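Local structure of tartrate dehydrogenase/decarboxylase (Pseudomonas putida, 3FLK) at residues A[259-264]-A[340-345]; A[14-19]-A[282-287]. The protein oxidises tartrate with NAD+, converts meso-tartrate to D-glycerate and oxidatively decarboxylates D-malate to pyruvate, using a magnesium or manganese ion in each subunit. The protein carries 1 engineered substitution. All coordinates share one frame; numbering follows the deposited sequence.

Interaction 1 of 2, residues A[259-264]-A[340-345]; sequences AGTIGI and TPDMGG. With NAI (1,4-dihydronicotinamide adenine dinucleotide), chain F.
Thr261 reaches across to Asp342, and its OG1 donates to Asp342 OD1 at 2.6 Å, meeting the anti lone pair, the one turned away from OD2. The hydroxyl also works as an acceptor: Gly263 N binds Thr261 OG1 at 3.0 Å, closing an ST turn from Thr261 to Gly263, next to the adenine amino group. At chi1 180° the hydroxyl lies opposite the backbone N and Thr261 CG2 sits between N and the carbonyl carbon, where it meets CG of Met343, a selenomethionine, at 3.8 Å. The chain of Met343 bends at chi3 (80°), and its SE lies 3.8 Å from Ile264 CG2, the two side chains crossing near a right angle. The Asp342 carboxylate is held at both oxygens: Thr340 OG1 donates to Asp342 OD2 at 2.6 Å from the syn side, 17° out of plane, and Asn297 ND2 adds a second bond to OD1. These bonds fix the carboxylate's rotation and probably favour its charged form. A water donates to both Gly260 O and Asp342 O, joining the backbones where the Schellman motif at Gly260 ends helix 245-258. Asp342 CG stands 3.8 Å from C2A of the adenine, while Ile262 CD1 packs against the adenosine ribose at O4B, 3.4 Å away. Together the two loops build part of the adenosine pocket in the NAD site of the isocitrate and isopropylmalate dehydrogenase family.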
# COMPACT_ATOMS: atom_id res chain seq x y z
N ALA A 259 9.00 10.32 5.58
CA ALA A 259 9.77 11.56 5.69
C ALA A 259 9.15 12.56 6.68
O ALA A 259 9.72 13.63 6.91
CB ALA A 259 9.95 12.19 4.31
N GLY A 260 7.99 12.21 7.24
CA GLY A 260 7.43 12.97 8.36
C GLY A 260 6.04 13.55 8.21
O GLY A 260 5.36 13.80 9.20
N THR A 261 5.61 13.78 6.96
CA THR A 261 4.32 14.43 6.69
C THR A 261 3.91 14.34 5.22
O THR A 261 4.76 14.34 4.33
CB THR A 261 4.32 15.93 7.14
OG1 THR A 261 3.05 16.52 6.84
CG2 THR A 261 5.42 16.72 6.44
N ILE A 262 2.61 14.27 4.97
CA ILE A 262 2.10 14.31 3.59
C ILE A 262 1.96 15.76 3.10
O ILE A 262 1.69 16.00 1.92
CB ILE A 262 0.77 13.50 3.40
CG1 ILE A 262 -0.48 14.30 3.82
CG2 ILE A 262 0.85 12.11 4.06
CD1 ILE A 262 -0.61 14.62 5.30
N GLY A 263 2.17 16.72 4.00
CA GLY A 263 1.92 18.13 3.72
C GLY A 263 2.90 18.83 2.79
O GLY A 263 2.64 19.97 2.38
N ILE A 264 4.01 18.18 2.46
CA ILE A 264 5.03 18.80 1.59
C ILE A 264 5.13 18.18 0.19
O ILE A 264 5.76 18.76 -0.70
CB ILE A 264 6.44 18.80 2.26
CG1 ILE A 264 6.99 17.38 2.40
CG2 ILE A 264 6.41 19.54 3.61
CD1 ILE A 264 8.49 17.32 2.63
N THR A 340 4.00 24.57 9.78
CA THR A 340 2.68 24.27 10.34
C THR A 340 2.75 23.12 11.36
O THR A 340 3.79 22.46 11.47
CB THR A 340 1.66 23.95 9.21
OG1 THR A 340 2.28 23.12 8.23
CG2 THR A 340 1.18 25.24 8.55
N PRO A 341 1.67 22.90 12.14
CA PRO A 341 1.63 21.85 13.17
C PRO A 341 1.94 20.42 12.71
O PRO A 341 2.42 19.62 13.52
CB PRO A 341 0.20 21.95 13.71
CG PRO A 341 -0.19 23.36 13.46
CD PRO A 341 0.41 23.67 12.12
N ASP A 342 1.67 20.10 11.45
CA ASP A 342 1.98 18.75 10.93
C ASP A 342 3.49 18.48 10.87
O ASP A 342 3.91 17.33 10.80
CB ASP A 342 1.32 18.51 9.57
CG ASP A 342 1.84 19.44 8.49
OD1 ASP A 342 2.52 18.96 7.56
OD2 ASP A 342 1.57 20.66 8.58
N MSE A 343 4.28 19.55 10.90
CA MSE A 343 5.73 19.46 10.93
C MSE A 343 6.32 19.87 12.29
O MSE A 343 7.53 20.06 12.42
CB MSE A 343 6.35 20.31 9.82
CG MSE A 343 5.90 19.94 8.43
SE MSE A 343 6.94 20.89 7.10
CE MSE A 343 8.52 19.77 7.09
N GLY A 344 5.45 20.02 13.28
CA GLY A 344 5.88 20.33 14.65
C GLY A 344 5.97 21.81 14.97
O GLY A 344 6.42 22.18 16.06
N GLY A 345 5.53 22.66 14.04
CA GLY A 345 5.57 24.11 14.23
C GLY A 345 4.25 24.69 14.73
O GLY A 345 3.30 23.95 14.99
PA NAI F . -6.43 14.05 2.39
O1A NAI F . -5.10 14.12 1.74
O2A NAI F . -7.28 15.20 2.02
O5B NAI F . -6.24 14.03 3.98
C5B NAI F . -5.63 12.96 4.66
C4B NAI F . -5.09 13.43 6.00
O4B NAI F . -3.93 14.22 5.81
C3B NAI F . -6.10 14.28 6.76
O3B NAI F . -6.04 13.93 8.12
C2B NAI F . -5.61 15.70 6.54
O2B NAI F . -5.89 16.54 7.64
C1B NAI F . -4.11 15.53 6.31
N9A NAI F . -3.60 16.53 5.36
C8A NAI F . -3.77 16.54 4.00
N7A NAI F . -3.14 17.63 3.51
C5A NAI F . -2.57 18.30 4.52
C6A NAI F . -1.82 19.47 4.56
N6A NAI F . -1.53 20.13 3.45
N1A NAI F . -1.36 19.93 5.78
C2A NAI F . -1.65 19.25 6.95
N3A NAI F . -2.39 18.09 6.89
C4A NAI F . -2.85 17.63 5.70
O3 NAI F . -7.08 12.63 1.97
PN NAI F . -8.47 11.98 2.48
O1N NAI F . -8.81 12.45 3.84
O2N NAI F . -8.33 10.52 2.28
O5D NAI F . -9.54 12.53 1.43
C5D NAI F . -10.23 13.75 1.62
C4D NAI F . -10.89 14.19 0.31
O4D NAI F . -9.90 14.58 -0.63
C3D NAI F . -11.70 13.09 -0.36
O3D NAI F . -12.85 13.68 -0.90
C2D NAI F . -10.80 12.59 -1.48
O2D NAI F . -11.53 12.08 -2.57
C1D NAI F . -10.04 13.86 -1.84
N1N NAI F . -8.72 13.66 -2.46
C2N NAI F . -8.45 14.37 -3.60
C3N NAI F . -7.21 14.26 -4.23
C7N NAI F . -6.86 15.25 -5.31
O7N NAI F . -7.73 16.31 -5.60
N7N NAI F . -5.71 15.09 -5.98
C4N NAI F . -6.25 13.42 -3.68
C5N NAI F . -6.52 12.70 -2.52
C6N NAI F . -7.77 12.83 -1.91
O HOH W 1 2.96 14.80 10.28

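Interaction 2 of 2, residues A[14-19]-A[282-287]. With NAI (1,4-dihydronicotinamide adenine dinucleotide), chain F.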
# COMPACT_ATOMS: atom_id res chain seq x y z
N ASP A 14 -11.80 22.30 -3.79
CA ASP A 14 -12.50 22.16 -2.51
C ASP A 14 -11.56 22.26 -1.31
O ASP A 14 -10.34 22.09 -1.44
CB ASP A 14 -13.22 20.81 -2.44
CG ASP A 14 -14.31 20.66 -3.48
OD1 ASP A 14 -15.11 21.61 -3.66
OD2 ASP A 14 -14.39 19.59 -4.11
N GLY A 15 -12.15 22.51 -0.14
CA GLY A 15 -11.46 22.40 1.14
C GLY A 15 -10.16 23.18 1.21
O GLY A 15 -10.11 24.34 0.80
N ILE A 16 -9.11 22.54 1.72
CA ILE A 16 -7.82 23.21 1.93
C ILE A 16 -7.14 23.65 0.62
O ILE A 16 -6.17 24.40 0.65
CB ILE A 16 -6.83 22.39 2.81
CG1 ILE A 16 -6.33 21.14 2.08
CG2 ILE A 16 -7.46 22.07 4.17
CD1 ILE A 16 -5.04 20.58 2.65
N GLY A 17 -7.66 23.17 -0.51
CA GLY A 17 -7.24 23.68 -1.82
C GLY A 17 -7.44 25.18 -1.90
O GLY A 17 -6.65 25.89 -2.51
N LEU A 18 -8.51 25.66 -1.25
CA LEU A 18 -8.81 27.09 -1.18
C LEU A 18 -7.85 27.84 -0.24
O LEU A 18 -7.64 29.04 -0.40
CB LEU A 18 -10.26 27.31 -0.73
CG LEU A 18 -11.38 26.83 -1.68
CD1 LEU A 18 -12.66 26.54 -0.91
CD2 LEU A 18 -11.63 27.84 -2.79
N GLU A 19 -7.28 27.13 0.72
CA GLU A 19 -6.34 27.72 1.67
C GLU A 19 -4.90 27.75 1.14
O GLU A 19 -4.20 28.74 1.29
CB GLU A 19 -6.39 26.99 3.02
CG GLU A 19 -7.72 27.13 3.76
CD GLU A 19 -7.77 26.33 5.05
OE1 GLU A 19 -6.92 25.44 5.26
OE2 GLU A 19 -8.67 26.60 5.88
N PRO A 282 -0.67 19.50 -5.27
CA PRO A 282 -0.16 18.66 -4.19
C PRO A 282 -0.63 17.21 -4.30
O PRO A 282 -1.64 16.94 -4.95
CB PRO A 282 -0.74 19.31 -2.93
CG PRO A 282 -1.88 20.12 -3.39
CD PRO A 282 -1.59 20.54 -4.79
N VAL A 283 0.11 16.30 -3.68
CA VAL A 283 -0.34 14.92 -3.54
C VAL A 283 -1.61 14.85 -2.69
O VAL A 283 -2.54 14.10 -3.01
CB VAL A 283 0.77 14.01 -2.94
CG1 VAL A 283 0.23 12.61 -2.63
CG2 VAL A 283 1.96 13.90 -3.89
N HIS A 284 -1.66 15.65 -1.63
CA HIS A 284 -2.77 15.62 -0.66
C HIS A 284 -4.14 16.01 -1.25
O HIS A 284 -4.22 16.65 -2.29
CB HIS A 284 -2.45 16.47 0.58
CG HIS A 284 -2.39 17.94 0.32
ND1 HIS A 284 -3.50 18.69 -0.04
CD2 HIS A 284 -1.37 18.82 0.40
CE1 HIS A 284 -3.15 19.95 -0.19
NE2 HIS A 284 -1.86 20.06 0.08
N GLY A 285 -5.20 15.62 -0.55
CA GLY A 285 -6.56 15.95 -0.97
C GLY A 285 -7.09 17.23 -0.36
O GLY A 285 -6.32 18.12 0.01
N SER A 286 -8.41 17.31 -0.24
CA SER A 286 -9.09 18.52 0.24
C SER A 286 -9.11 18.66 1.77
O SER A 286 -9.51 19.71 2.29
CB SER A 286 -10.51 18.58 -0.32
OG SER A 286 -11.26 17.45 0.07
N ALA A 287 -8.68 17.61 2.47
CA ALA A 287 -8.60 17.59 3.94
C ALA A 287 -9.77 18.30 4.67
O ALA A 287 -9.55 19.31 5.34
CB ALA A 287 -7.25 18.15 4.40
PA NAI F . -6.43 14.05 2.39
O1A NAI F . -5.10 14.12 1.74
O2A NAI F . -7.28 15.20 2.02
O5B NAI F . -6.24 14.03 3.98
C5B NAI F . -5.63 12.96 4.66
C4B NAI F . -5.09 13.43 6.00
O4B NAI F . -3.93 14.22 5.81
C3B NAI F . -6.10 14.28 6.76
O3B NAI F . -6.04 13.93 8.12
C2B NAI F . -5.61 15.70 6.54
O2B NAI F . -5.89 16.54 7.64
C1B NAI F . -4.11 15.53 6.31
N9A NAI F . -3.60 16.53 5.36
C8A NAI F . -3.77 16.54 4.00
N7A NAI F . -3.14 17.63 3.51
C5A NAI F . -2.57 18.30 4.52
C6A NAI F . -1.82 19.47 4.56
N6A NAI F . -1.53 20.13 3.45
N1A NAI F . -1.36 19.93 5.78
C2A NAI F . -1.65 19.25 6.95
N3A NAI F . -2.39 18.09 6.89
C4A NAI F . -2.85 17.63 5.70
O3 NAI F . -7.08 12.63 1.97
PN NAI F . -8.47 11.98 2.48
O1N NAI F . -8.81 12.45 3.84
O2N NAI F . -8.33 10.52 2.28
O5D NAI F . -9.54 12.53 1.43
C5D NAI F . -10.23 13.75 1.62
C4D NAI F . -10.89 14.19 0.31
O4D NAI F . -9.90 14.58 -0.63
C3D NAI F . -11.70 13.09 -0.36
O3D NAI F . -12.85 13.68 -0.90
C2D NAI F . -10.80 12.59 -1.48
O2D NAI F . -11.53 12.08 -2.57
C1D NAI F . -10.04 13.86 -1.84
N1N NAI F . -8.72 13.66 -2.46
C2N NAI F . -8.45 14.37 -3.60
C3N NAI F . -7.21 14.26 -4.23
C7N NAI F . -6.86 15.25 -5.31
O7N NAI F . -7.73 16.31 -5.60
N7N NAI F . -5.71 15.09 -5.98
C4N NAI F . -6.25 13.42 -3.68
C5N NAI F . -6.52 12.70 -2.52
C6N NAI F . -7.77 12.83 -1.91
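Ile16 N donates to Ser286 O at 2.9 Å, nearly straight at 174° but tilted 29° from the carbonyl plane, and so ties a type II' turn, Asp14 to Gly17, to the dinucleotide-binding loop 282-287 of the isocitrate and isopropylmalate dehydrogenase fold. Gly15 CA comes within 3.5 Å of the same oxygen, where a side chain would clash. On the coenzyme side, Gly285 N donates to O1A and Ala287 N to O2A of one NADH phosphate, while Ser286 N binds the nicotinamide ribose at O4D. Ile16 CD1 fits in beside the loop and adenine N7A, touching His284 CE1 at 3.5 Å and Ala287 CB at 3.7 Å. Pro282 CB lies over one face of the His284 ring and adenine N6A over the opposite face, 3.2 Å above the plane, both offset toward the rim. Replacing His284 by alanine would probably leave Gly285 O without its imidazole donor and open a gap between Pro282, Ile16 and the adenine amino group. Ser286 OG bonds to Gly79 O, as Asp14 OD2 does to Gly79 N. The imidazole's own rotation is set by ND1, which donates to Gly285 O at 2.9 Å, on a lone pair in the carbonyl plane.

Both contacts are largely buried, interaction 2 wholly, while interaction 1 has Gly260 and Asp342 partly open to solvent. They serve the same NADH from different parts of the chain, their centres about 15 Å apart. Interaction 1 joins the loop after helix 245-258 to the one before helix 349-361, and is held through a side-chain carboxylate and hydroxyls, a bridging water and an apolar patch. Interaction 2 lies closer to the centre of the chain, where the turn leading into helix 17-35 meets the loop after strand 278-282; there a backbone bond makes the join and main-chain NH groups hold the coenzyme. Asn297 relates them through the coenzyme: its side chain binds the carboxylate in 340-345 and its backbone N the NADH.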